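Local structure of avirulence protein (Pseudomonas syringae, 4B6X) at residues Ala25-Glu30 and Ala72-Arg77; Glu32-Met37 and Arg68-Asp73; Asp43-Ala48 and Ala55-Thr60. The protein is a type III secreted effector recognised as an avirulence protein, whose processed C-terminal coiled-coil domain is probably involved in activating plant immunity. All coordinates share one frame; numbering follows the deposited sequence.

All three contacts join the same two helices, 25-50 and 54-89, at successive levels of one antiparallel coiled coil. Contact 2 lies at the middle of the chain; contact 3 sits near the turn, on the other side of the chain's centre from contact 1. Contacts 1 and 2 touch through Leu74 CD1 and Lys34 CE, whereas contact 3 stands apart from both. Each has one or two buried residues, flanked by polar chains that share a water. Leucine fills the inner positions of contacts 1 and 2, where the helices are farther apart; alanine and threonine do so in contact 3. The water joins opposite charges in contacts 1 and 2, weakly on the arginine side in contact 1, and a carboxylate and a hydroxyl in contact 3.

Contact 1 of 3, residues Ala25-Glu30 and Ala72-Arg77; sequences AALRQE and ADLQRR
Leu27 and Leu74 meet through their methyl groups in the seam of an antiparallel two-helix coiled coil, the hairpin that makes up this C-terminal domain. The helix segments run at 149° to each other with their axes 9.8 Å apart, a separation that branched side chains can span from both helices. Leu27 CD1 lies 3.6 Å from Leu74 CD2. Leu27 reaches this place because its CG stands anti to the backbone N (chi1 -175°), which carries the isobutyl group toward the other helix although its CB does not point there. Its second methyl, CD2, comes to 4.0 Å from Arg77 CB, and Phe78 continues the apolar cover along helix 54-89. Leu74, buried, also packs on Ile31 and Lys34 of helix 25-50.

Longer, charged chains border this leucine pair. Glu30 lies nearly perpendicular to Leu74, and its extended chain lays the carboxylate against both leucine methyls, with Glu30 CD 3.6 Å from Leu74 CD1. The guanidinium of Arg77 has Leu27 CD1 over one face, 4.3 Å above the plane and offset toward the rim. Both residue types suit a border position: Arg77 offers CB and a guanidinium face to Leu27, and Glu30 its carboxylate to Leu74, while Glu30 OE1 and Arg77 NH2 still reach a water.

Polar links are indirect here. Glu30 OE1 and Arg77 NH2 are 5.4 Å apart, too far for a salt bridge, and the water stands between them, donating to the carboxylate and accepting only weakly from the arginine. Arg76 forms a salt bridge within its own helix with Asp73, three residues earlier: Arg76 NH2 donates to Asp73 OD1 at 2.8 Å, nearly along the C-O axis of that oxygen, while Ala72 O sits over the centre of the guanidinium face.

Contact 2 of 3, residues Glu32-Met37 and Arg68-Asp73; sequences EDKQLM and RADLAD
Lys34 and Leu71 run antiparallel alongside each other, the aliphatic part of the lysine lying along the leucine where Lys34 CA and Leu71 CA are 6.2 Å apart. Lys34 CG comes to 3.9 Å from Leu71 CB, and Lys34 CB touches the leucine methyl CD1. Farther out, Lys34 CD rests 3.7 Å from Asp70 CB, so the methylene chain bridges two consecutive residues of the facing helix before its ammonium is reached. This reach depends on an unusual path: the lysine is bent at three successive torsions, and chi3 is nearly eclipsed (-16°), which suggests some strain or an imperfectly defined conformation.

The other methyl of Leu71 is met by Gln35, whose OE1 lies 3.4 Å from Leu71 CD2. This is a van der Waals touch of an amide against a methyl; the polar end of Gln35 is directed along its own helix, where NE2 hydrogen-bonds to Asn39 OD1. The segments belong to the middle of an antiparallel coiled coil, with helix directions 155° apart. Leu71 is the buried apolar residue expected in such a seam: besides these partners it packs on Ile31 and Val38, and its two methyls divide the task, CD1 meeting Lys34 and CD2 meeting Gln35. Lysine suits its flank because it combines a long carbon chain with a hydrophilic end, whereas the glutamine packs its amide on the methyl while NE2 is satisfied by Asn39.

Charge complementarity is mediated by solvent. Lys34 NZ and Asp70 OD2 are 4.2 Å apart, beyond a salt bridge, yet one water joins them: it accepts from Lys34 NZ at 2.7 Å and donates to Asp70 OD2 at 2.5 Å. The opposite charges probably still attract across this gap and may polarise the water.

Contact 3 of 3, residues Asp43-Ala48 and Ala55-Thr60; sequences DELQDA and AEIANT
Glu56, whose CB touches Ala48 CB, has one carboxylate oxygen, OE2, gripped by two donors of its own helix. At the syn side of Glu56 OE2 arrives Asn59 ND2, 2.6 Å away and 16° out of the carboxylate plane, using an N-H that lies close to its own amide plane. Thr60 OG1 donates to the same Glu56 OE2 from the anti side at 2.9 Å, more tilted from the plane. The bend of Glu56 at chi2 brings its acid back over these residues one turn later.

Between the helices, near the turn of the antiparallel coiled coil, the packing is close: the segment axes are 8.6 Å apart. Ala48, with only a methyl, suits this spacing and has Ile57 CG1 at 3.8 Å from Ala48 CB. Thr60 divides its branches, CG2 reaching 3.3 Å from Leu45 N while OG1 faces the polar side. Leu45 lies nearly perpendicular to Ile57, its CD1 against Ile57 O, and continues onto Ser61 and Leu64.

A water donates to both Glu44 OE1 and Thr60 OG1. The threonine hydroxyl therefore accepts from water while donating to Glu56, a relay that links Glu44 OE1 and Glu56 OE2, 6.3 Å apart, and probably eases the repulsion between the two acids.

Contact 1 of 3, residues Ala25-Glu30 and Ala72-Arg77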
loop_
_atom_site.group_PDB
_atom_site.type_symbol
_atom_site.label_atom_id
_atom_site.label_comp_id
_atom_site.label_asym_id
_atom_site.label_seq_id
_atom_site.Cartn_x
_atom_site.Cartn_y
_atom_site.Cartn_z
ATOM N N ALA A 25 -16.350 1.694 -1.542
ATOM C CA ALA A 25 -16.007 2.600 -0.441
ATOM C C ALA A 25 -14.970 1.980 0.540
ATOM O O ALA A 25 -13.944 2.602 0.815
ATOM C CB ALA A 25 -17.275 3.070 0.318
ATOM N N ALA A 26 -15.227 0.765 1.043
ATOM C CA ALA A 26 -14.340 0.147 2.051
ATOM C C ALA A 26 -12.971 -0.138 1.447
ATOM O O ALA A 26 -11.938 0.079 2.089
ATOM C CB ALA A 26 -14.961 -1.129 2.658
ATOM N N LEU A 27 -12.967 -0.609 0.204
ATOM C CA LEU A 27 -11.720 -0.870 -0.525
ATOM C C LEU A 27 -10.859 0.389 -0.758
ATOM O O LEU A 27 -9.601 0.345 -0.632
ATOM C CB LEU A 27 -12.032 -1.557 -1.848
ATOM C CG LEU A 27 -10.876 -2.039 -2.718
ATOM C CD1 LEU A 27 -9.855 -2.926 -1.930
ATOM C CD2 LEU A 27 -11.453 -2.818 -3.982
ATOM N N ARG A 28 -11.518 1.488 -1.107
ATOM C CA ARG A 28 -10.832 2.776 -1.281
ATOM C C ARG A 28 -10.153 3.192 0.015
ATOM O O ARG A 28 -8.997 3.627 0.001
ATOM C CB ARG A 28 -11.785 3.906 -1.731
ATOM C CG ARG A 28 -11.051 5.243 -2.111
ATOM C CD ARG A 28 -11.931 6.539 -1.994
ATOM N NE ARG A 28 -13.360 6.330 -2.288
ATOM C CZ ARG A 28 -13.964 6.498 -3.476
ATOM N NH1 ARG A 28 -13.290 6.923 -4.560
ATOM N NH2 ARG A 28 -15.274 6.233 -3.582
ATOM N N GLN A 29 -10.871 3.046 1.122
ATOM C CA GLN A 29 -10.360 3.392 2.429
ATOM C C GLN A 29 -9.187 2.463 2.807
ATOM O O GLN A 29 -8.194 2.925 3.359
ATOM C CB GLN A 29 -11.508 3.385 3.455
ATOM C CG GLN A 29 -11.125 3.775 4.865
ATOM C CD GLN A 29 -10.541 5.183 4.969
ATOM O OE1 GLN A 29 -11.246 6.159 4.740
ATOM N NE2 GLN A 29 -9.248 5.286 5.314
ATOM N N GLU A 30 -9.272 1.174 2.452
ATOM C CA GLU A 30 -8.170 0.232 2.686
ATOM C C GLU A 30 -6.904 0.617 1.940
ATOM O O GLU A 30 -5.772 0.475 2.447
ATOM C CB GLU A 30 -8.551 -1.203 2.324
ATOM C CG GLU A 30 -7.656 -2.206 3.068
ATOM C CD GLU A 30 -7.745 -3.676 2.641
ATOM O OE1 GLU A 30 -8.703 -4.109 1.957
ATOM O OE2 GLU A 30 -6.784 -4.402 3.024
ATOM N N ALA A 72 -0.572 -2.858 -4.429
ATOM C CA ALA A 72 -0.755 -2.919 -5.856
ATOM C C ALA A 72 -1.975 -3.801 -6.236
ATOM O O ALA A 72 -2.723 -3.456 -7.127
ATOM C CB ALA A 72 0.503 -3.377 -6.518
ATOM N N ASP A 73 -2.176 -4.934 -5.551
ATOM C CA ASP A 73 -3.375 -5.753 -5.759
ATOM C C ASP A 73 -4.649 -5.021 -5.380
ATOM O O ASP A 73 -5.662 -5.080 -6.104
ATOM C CB ASP A 73 -3.283 -7.053 -4.968
ATOM C CG ASP A 73 -2.329 -8.067 -5.609
ATOM O OD1 ASP A 73 -1.861 -7.831 -6.739
ATOM O OD2 ASP A 73 -2.083 -9.129 -5.003
ATOM N N LEU A 74 -4.634 -4.337 -4.240
ATOM C CA LEU A 74 -5.790 -3.586 -3.837
ATOM C C LEU A 74 -6.162 -2.542 -4.917
ATOM O O LEU A 74 -7.326 -2.384 -5.278
ATOM C CB LEU A 74 -5.596 -2.946 -2.464
ATOM C CG LEU A 74 -5.554 -3.823 -1.202
ATOM C CD1 LEU A 74 -5.416 -2.921 0.016
ATOM C CD2 LEU A 74 -6.779 -4.680 -1.063
ATOM N N GLN A 75 -5.167 -1.878 -5.472
ATOM C CA GLN A 75 -5.421 -0.798 -6.421
ATOM C C GLN A 75 -5.987 -1.359 -7.728
ATOM O O GLN A 75 -6.883 -0.753 -8.320
ATOM C CB GLN A 75 -4.144 0.003 -6.684
ATOM C CG GLN A 75 -3.715 0.805 -5.455
ATOM C CD GLN A 75 -2.416 1.500 -5.641
ATOM O OE1 GLN A 75 -1.435 0.892 -6.056
ATOM N NE2 GLN A 75 -2.379 2.780 -5.318
ATOM N N ARG A 76 -5.463 -2.504 -8.170
ATOM C CA ARG A 76 -6.032 -3.184 -9.346
ATOM C C ARG A 76 -7.503 -3.516 -9.160
ATOM O O ARG A 76 -8.293 -3.299 -10.073
ATOM C CB ARG A 76 -5.253 -4.450 -9.725
ATOM C CG ARG A 76 -4.012 -4.100 -10.548
ATOM C CD ARG A 76 -3.258 -5.323 -11.061
ATOM N NE ARG A 76 -2.462 -5.973 -10.031
ATOM C CZ ARG A 76 -1.195 -5.663 -9.717
ATOM N NH1 ARG A 76 -0.526 -4.685 -10.351
ATOM N NH2 ARG A 76 -0.595 -6.322 -8.734
ATOM N N ARG A 77 -7.853 -4.055 -7.984
ATOM C CA ARG A 77 -9.235 -4.446 -7.698
ATOM C C ARG A 77 -10.181 -3.277 -7.676
ATOM O O ARG A 77 -11.350 -3.406 -8.090
ATOM C CB ARG A 77 -9.348 -5.207 -6.375
ATOM C CG ARG A 77 -8.824 -6.622 -6.447
ATOM C CD ARG A 77 -8.511 -7.176 -5.051
ATOM N NE ARG A 77 -9.639 -7.075 -4.112
ATOM C CZ ARG A 77 -9.550 -7.311 -2.795
ATOM N NH1 ARG A 77 -8.392 -7.643 -2.248
ATOM N NH2 ARG A 77 -10.628 -7.194 -2.018
HETATM O O HOH W 1 -9.476 -6.604 1.105
#

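Contact 2 of 3, residues Glu32-Met37 and Arg68-Asp73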
loop_
_atom_site.group_PDB
_atom_site.type_symbol
_atom_site.label_atom_id
_atom_site.label_comp_id
_atom_site.label_asym_id
_atom_site.label_seq_id
_atom_site.Cartn_x
_atom_site.Cartn_y
_atom_site.Cartn_z
ATOM N N GLU A 32 -6.053 3.686 1.063
ATOM C CA GLU A 32 -5.410 4.793 1.779
ATOM C C GLU A 32 -4.712 4.338 3.108
ATOM O O GLU A 32 -3.631 4.824 3.444
ATOM C CB GLU A 32 -6.415 5.897 2.087
ATOM C CG GLU A 32 -6.979 6.664 0.843
ATOM C CD GLU A 32 -5.891 7.385 0.020
ATOM O OE1 GLU A 32 -5.274 6.715 -0.880
ATOM O OE2 GLU A 32 -5.639 8.596 0.307
ATOM N N ASP A 33 -5.346 3.423 3.845
ATOM C CA ASP A 33 -4.761 2.885 5.082
ATOM C C ASP A 33 -3.456 2.153 4.733
ATOM O O ASP A 33 -2.458 2.287 5.433
ATOM C CB ASP A 33 -5.699 1.906 5.811
ATOM C CG ASP A 33 -6.992 2.527 6.278
ATOM O OD1 ASP A 33 -7.113 3.753 6.423
ATOM O OD2 ASP A 33 -7.938 1.752 6.527
ATOM N N LYS A 34 -3.469 1.410 3.632
ATOM C CA LYS A 34 -2.317 0.652 3.198
ATOM C C LYS A 34 -1.196 1.517 2.622
ATOM O O LYS A 34 -0.021 1.204 2.852
ATOM C CB LYS A 34 -2.712 -0.465 2.219
ATOM C CG LYS A 34 -1.527 -1.414 1.876
ATOM C CD LYS A 34 -1.683 -2.957 1.924
ATOM C CE LYS A 34 -2.837 -3.581 2.635
ATOM N NZ LYS A 34 -2.461 -4.514 3.715
ATOM N N GLN A 35 -1.542 2.600 1.906
ATOM C CA GLN A 35 -0.557 3.587 1.465
ATOM C C GLN A 35 0.120 4.257 2.669
ATOM O O GLN A 35 1.325 4.439 2.653
ATOM C CB GLN A 35 -1.218 4.661 0.581
ATOM C CG GLN A 35 -0.232 5.655 -0.113
ATOM C CD GLN A 35 0.713 4.986 -1.134
ATOM O OE1 GLN A 35 0.294 4.673 -2.247
ATOM N NE2 GLN A 35 2.004 4.781 -0.754
ATOM N N LEU A 36 -0.649 4.638 3.689
ATOM C CA LEU A 36 -0.060 5.108 4.938
ATOM C C LEU A 36 0.958 4.095 5.531
ATOM O O LEU A 36 2.069 4.476 5.896
ATOM C CB LEU A 36 -1.142 5.454 5.960
ATOM C CG LEU A 36 -0.688 6.079 7.292
ATOM C CD1 LEU A 36 0.047 7.460 7.100
ATOM C CD2 LEU A 36 -1.928 6.242 8.252
ATOM N N MET A 37 0.602 2.811 5.610
ATOM C CA MET A 37 1.534 1.838 6.141
ATOM C C MET A 37 2.788 1.764 5.270
ATOM O O MET A 37 3.937 1.726 5.788
ATOM C CB MET A 37 0.929 0.446 6.271
ATOM C CG MET A 37 0.006 0.209 7.486
ATOM S SD MET A 37 -0.206 -1.615 7.885
ATOM C CE MET A 37 0.379 -2.332 6.296
ATOM N N ARG A 68 3.741 -3.297 -0.166
ATOM C CA ARG A 68 3.728 -2.768 -1.512
ATOM C C ARG A 68 3.035 -3.748 -2.497
ATOM O O ARG A 68 2.322 -3.298 -3.399
ATOM C CB ARG A 68 5.135 -2.414 -1.979
ATOM C CG ARG A 68 5.731 -1.210 -1.253
ATOM C CD ARG A 68 7.145 -0.910 -1.730
ATOM N NE ARG A 68 7.107 -0.531 -3.133
ATOM C CZ ARG A 68 7.928 -0.951 -4.083
ATOM N NH1 ARG A 68 8.911 -1.803 -3.832
ATOM N NH2 ARG A 68 7.728 -0.535 -5.323
ATOM N N ALA A 69 3.255 -5.048 -2.342
ATOM C CA ALA A 69 2.586 -6.038 -3.175
ATOM C C ALA A 69 1.072 -6.055 -2.917
ATOM O O ALA A 69 0.274 -6.099 -3.856
ATOM C CB ALA A 69 3.190 -7.433 -2.946
ATOM N N ASP A 70 0.693 -6.022 -1.639
ATOM C CA ASP A 70 -0.684 -6.002 -1.245
ATOM C C ASP A 70 -1.383 -4.732 -1.741
ATOM O O ASP A 70 -2.509 -4.780 -2.201
ATOM C CB ASP A 70 -0.806 -6.111 0.275
ATOM C CG ASP A 70 -0.423 -7.489 0.814
ATOM O OD1 ASP A 70 -0.412 -8.491 0.035
ATOM O OD2 ASP A 70 -0.157 -7.581 2.039
ATOM N N LEU A 71 -0.698 -3.604 -1.669
ATOM C CA LEU A 71 -1.260 -2.355 -2.144
ATOM C C LEU A 71 -1.540 -2.406 -3.646
ATOM O O LEU A 71 -2.599 -1.958 -4.091
ATOM C CB LEU A 71 -0.319 -1.169 -1.838
ATOM C CG LEU A 71 -0.758 0.228 -2.255
ATOM C CD1 LEU A 71 -2.073 0.556 -1.628
ATOM C CD2 LEU A 71 0.351 1.324 -1.929
ATOM N N ALA A 72 -0.572 -2.858 -4.429
ATOM C CA ALA A 72 -0.755 -2.919 -5.856
ATOM C C ALA A 72 -1.975 -3.801 -6.236
ATOM O O ALA A 72 -2.723 -3.456 -7.127
ATOM C CB ALA A 72 0.503 -3.377 -6.518
ATOM N N ASP A 73 -2.176 -4.934 -5.551
ATOM C CA ASP A 73 -3.375 -5.753 -5.759
ATOM C C ASP A 73 -4.649 -5.021 -5.380
ATOM O O ASP A 73 -5.662 -5.080 -6.104
ATOM C CB ASP A 73 -3.283 -7.053 -4.968
ATOM C CG ASP A 73 -2.329 -8.067 -5.609
ATOM O OD1 ASP A 73 -1.861 -7.831 -6.739
ATOM O OD2 ASP A 73 -2.083 -9.129 -5.003
HETATM O O HOH W 2 0.019 -5.667 3.678
#

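Contact 3 of 3, residues Asp43-Ala48 and Ala55-Thr60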
loop_
_atom_site.group_PDB
_atom_site.type_symbol
_atom_site.label_atom_id
_atom_site.label_comp_id
_atom_site.label_asym_id
_atom_site.label_seq_id
_atom_site.Cartn_x
_atom_site.Cartn_y
_atom_site.Cartn_z
ATOM N N ASP A 43 9.766 5.252 5.591
ATOM C CA ASP A 43 10.448 6.064 6.595
ATOM C C ASP A 43 11.376 5.223 7.480
ATOM O O ASP A 43 12.538 5.557 7.687
ATOM C CB ASP A 43 9.430 6.734 7.536
ATOM C CG ASP A 43 8.829 8.021 6.979
ATOM O OD1 ASP A 43 9.304 8.531 5.947
ATOM O OD2 ASP A 43 7.863 8.535 7.594
ATOM N N GLU A 44 10.842 4.149 8.034
ATOM C CA GLU A 44 11.593 3.304 8.963
ATOM C C GLU A 44 12.778 2.621 8.287
ATOM O O GLU A 44 13.862 2.564 8.841
ATOM C CB GLU A 44 10.656 2.288 9.628
ATOM C CG GLU A 44 9.693 3.002 10.577
ATOM C CD GLU A 44 8.384 2.251 10.847
ATOM O OE1 GLU A 44 8.248 1.098 10.416
ATOM O OE2 GLU A 44 7.483 2.846 11.503
ATOM N N LEU A 45 12.579 2.150 7.074
ATOM C CA LEU A 45 13.686 1.591 6.289
ATOM C C LEU A 45 14.812 2.576 6.045
ATOM O O LEU A 45 15.998 2.251 6.234
ATOM C CB LEU A 45 13.185 1.029 4.941
ATOM C CG LEU A 45 14.228 0.418 3.968
ATOM C CD1 LEU A 45 14.992 -0.646 4.686
ATOM C CD2 LEU A 45 13.553 -0.105 2.670
ATOM N N GLN A 46 14.459 3.794 5.639
ATOM C CA GLN A 46 15.464 4.773 5.335
ATOM C C GLN A 46 16.214 5.212 6.601
ATOM O O GLN A 46 17.441 5.462 6.569
ATOM C CB GLN A 46 14.835 5.947 4.591
ATOM C CG GLN A 46 14.378 5.578 3.165
ATOM C CD GLN A 46 14.123 6.777 2.282
ATOM O OE1 GLN A 46 13.016 7.292 2.267
ATOM N NE2 GLN A 46 15.132 7.213 1.515
ATOM N N ASP A 47 15.489 5.312 7.713
ATOM C CA ASP A 47 16.134 5.604 9.002
ATOM C C ASP A 47 17.097 4.478 9.404
ATOM O O ASP A 47 18.210 4.744 9.844
ATOM C CB ASP A 47 15.090 5.827 10.093
ATOM C CG ASP A 47 14.355 7.122 9.927
ATOM O OD1 ASP A 47 14.808 7.995 9.137
ATOM O OD2 ASP A 47 13.328 7.293 10.608
ATOM N N ALA A 48 16.683 3.229 9.210
ATOM C CA ALA A 48 17.537 2.091 9.523
ATOM C C ALA A 48 18.801 2.063 8.638
ATOM O O ALA A 48 19.858 1.654 9.101
ATOM C CB ALA A 48 16.755 0.764 9.426
ATOM N N ALA A 55 19.911 -5.442 11.045
ATOM C CA ALA A 55 18.727 -6.185 11.518
ATOM C C ALA A 55 17.401 -5.461 11.164
ATOM O O ALA A 55 16.409 -6.097 10.805
ATOM C CB ALA A 55 18.804 -6.425 13.047
ATOM N N GLU A 56 17.375 -4.141 11.347
ATOM C CA GLU A 56 16.143 -3.387 11.137
ATOM C C GLU A 56 15.941 -3.167 9.656
ATOM O O GLU A 56 14.828 -3.139 9.190
ATOM C CB GLU A 56 16.136 -2.067 11.928
ATOM C CG GLU A 56 14.717 -1.368 12.015
ATOM C CD GLU A 56 13.658 -2.230 12.731
ATOM O OE1 GLU A 56 13.663 -2.277 13.966
ATOM O OE2 GLU A 56 12.824 -2.868 12.059
ATOM N N ILE A 57 17.019 -3.046 8.900
ATOM C CA ILE A 57 16.916 -2.962 7.461
ATOM C C ILE A 57 16.212 -4.205 6.919
ATOM O O ILE A 57 15.254 -4.087 6.146
ATOM C CB ILE A 57 18.282 -2.771 6.790
ATOM C CG1 ILE A 57 18.794 -1.341 7.007
ATOM C CG2 ILE A 57 18.221 -3.007 5.322
ATOM C CD1 ILE A 57 20.262 -1.168 6.551
ATOM N N ALA A 58 16.646 -5.383 7.356
ATOM C CA ALA A 58 16.050 -6.625 6.897
ATOM C C ALA A 58 14.614 -6.759 7.401
ATOM O O ALA A 58 13.752 -7.246 6.671
ATOM C CB ALA A 58 16.913 -7.850 7.330
ATOM N N ASN A 59 14.359 -6.362 8.644
ATOM C CA ASN A 59 13.013 -6.484 9.237
ATOM C C ASN A 59 12.001 -5.617 8.495
ATOM O O ASN A 59 10.931 -6.074 8.142
ATOM C CB ASN A 59 13.018 -6.092 10.715
ATOM C CG ASN A 59 11.618 -6.059 11.319
ATOM O OD1 ASN A 59 10.837 -7.003 11.141
ATOM N ND2 ASN A 59 11.297 -4.983 12.065
ATOM N N THR A 60 12.396 -4.379 8.225
ATOM C CA THR A 60 11.497 -3.381 7.698
ATOM C C THR A 60 11.318 -3.545 6.204
ATOM O O THR A 60 10.209 -3.433 5.692
ATOM C CB THR A 60 12.026 -1.972 8.049
ATOM O OG1 THR A 60 11.972 -1.807 9.477
ATOM C CG2 THR A 60 11.191 -0.878 7.402
HETATM O O HOH W 3 10.100 -0.573 11.143
#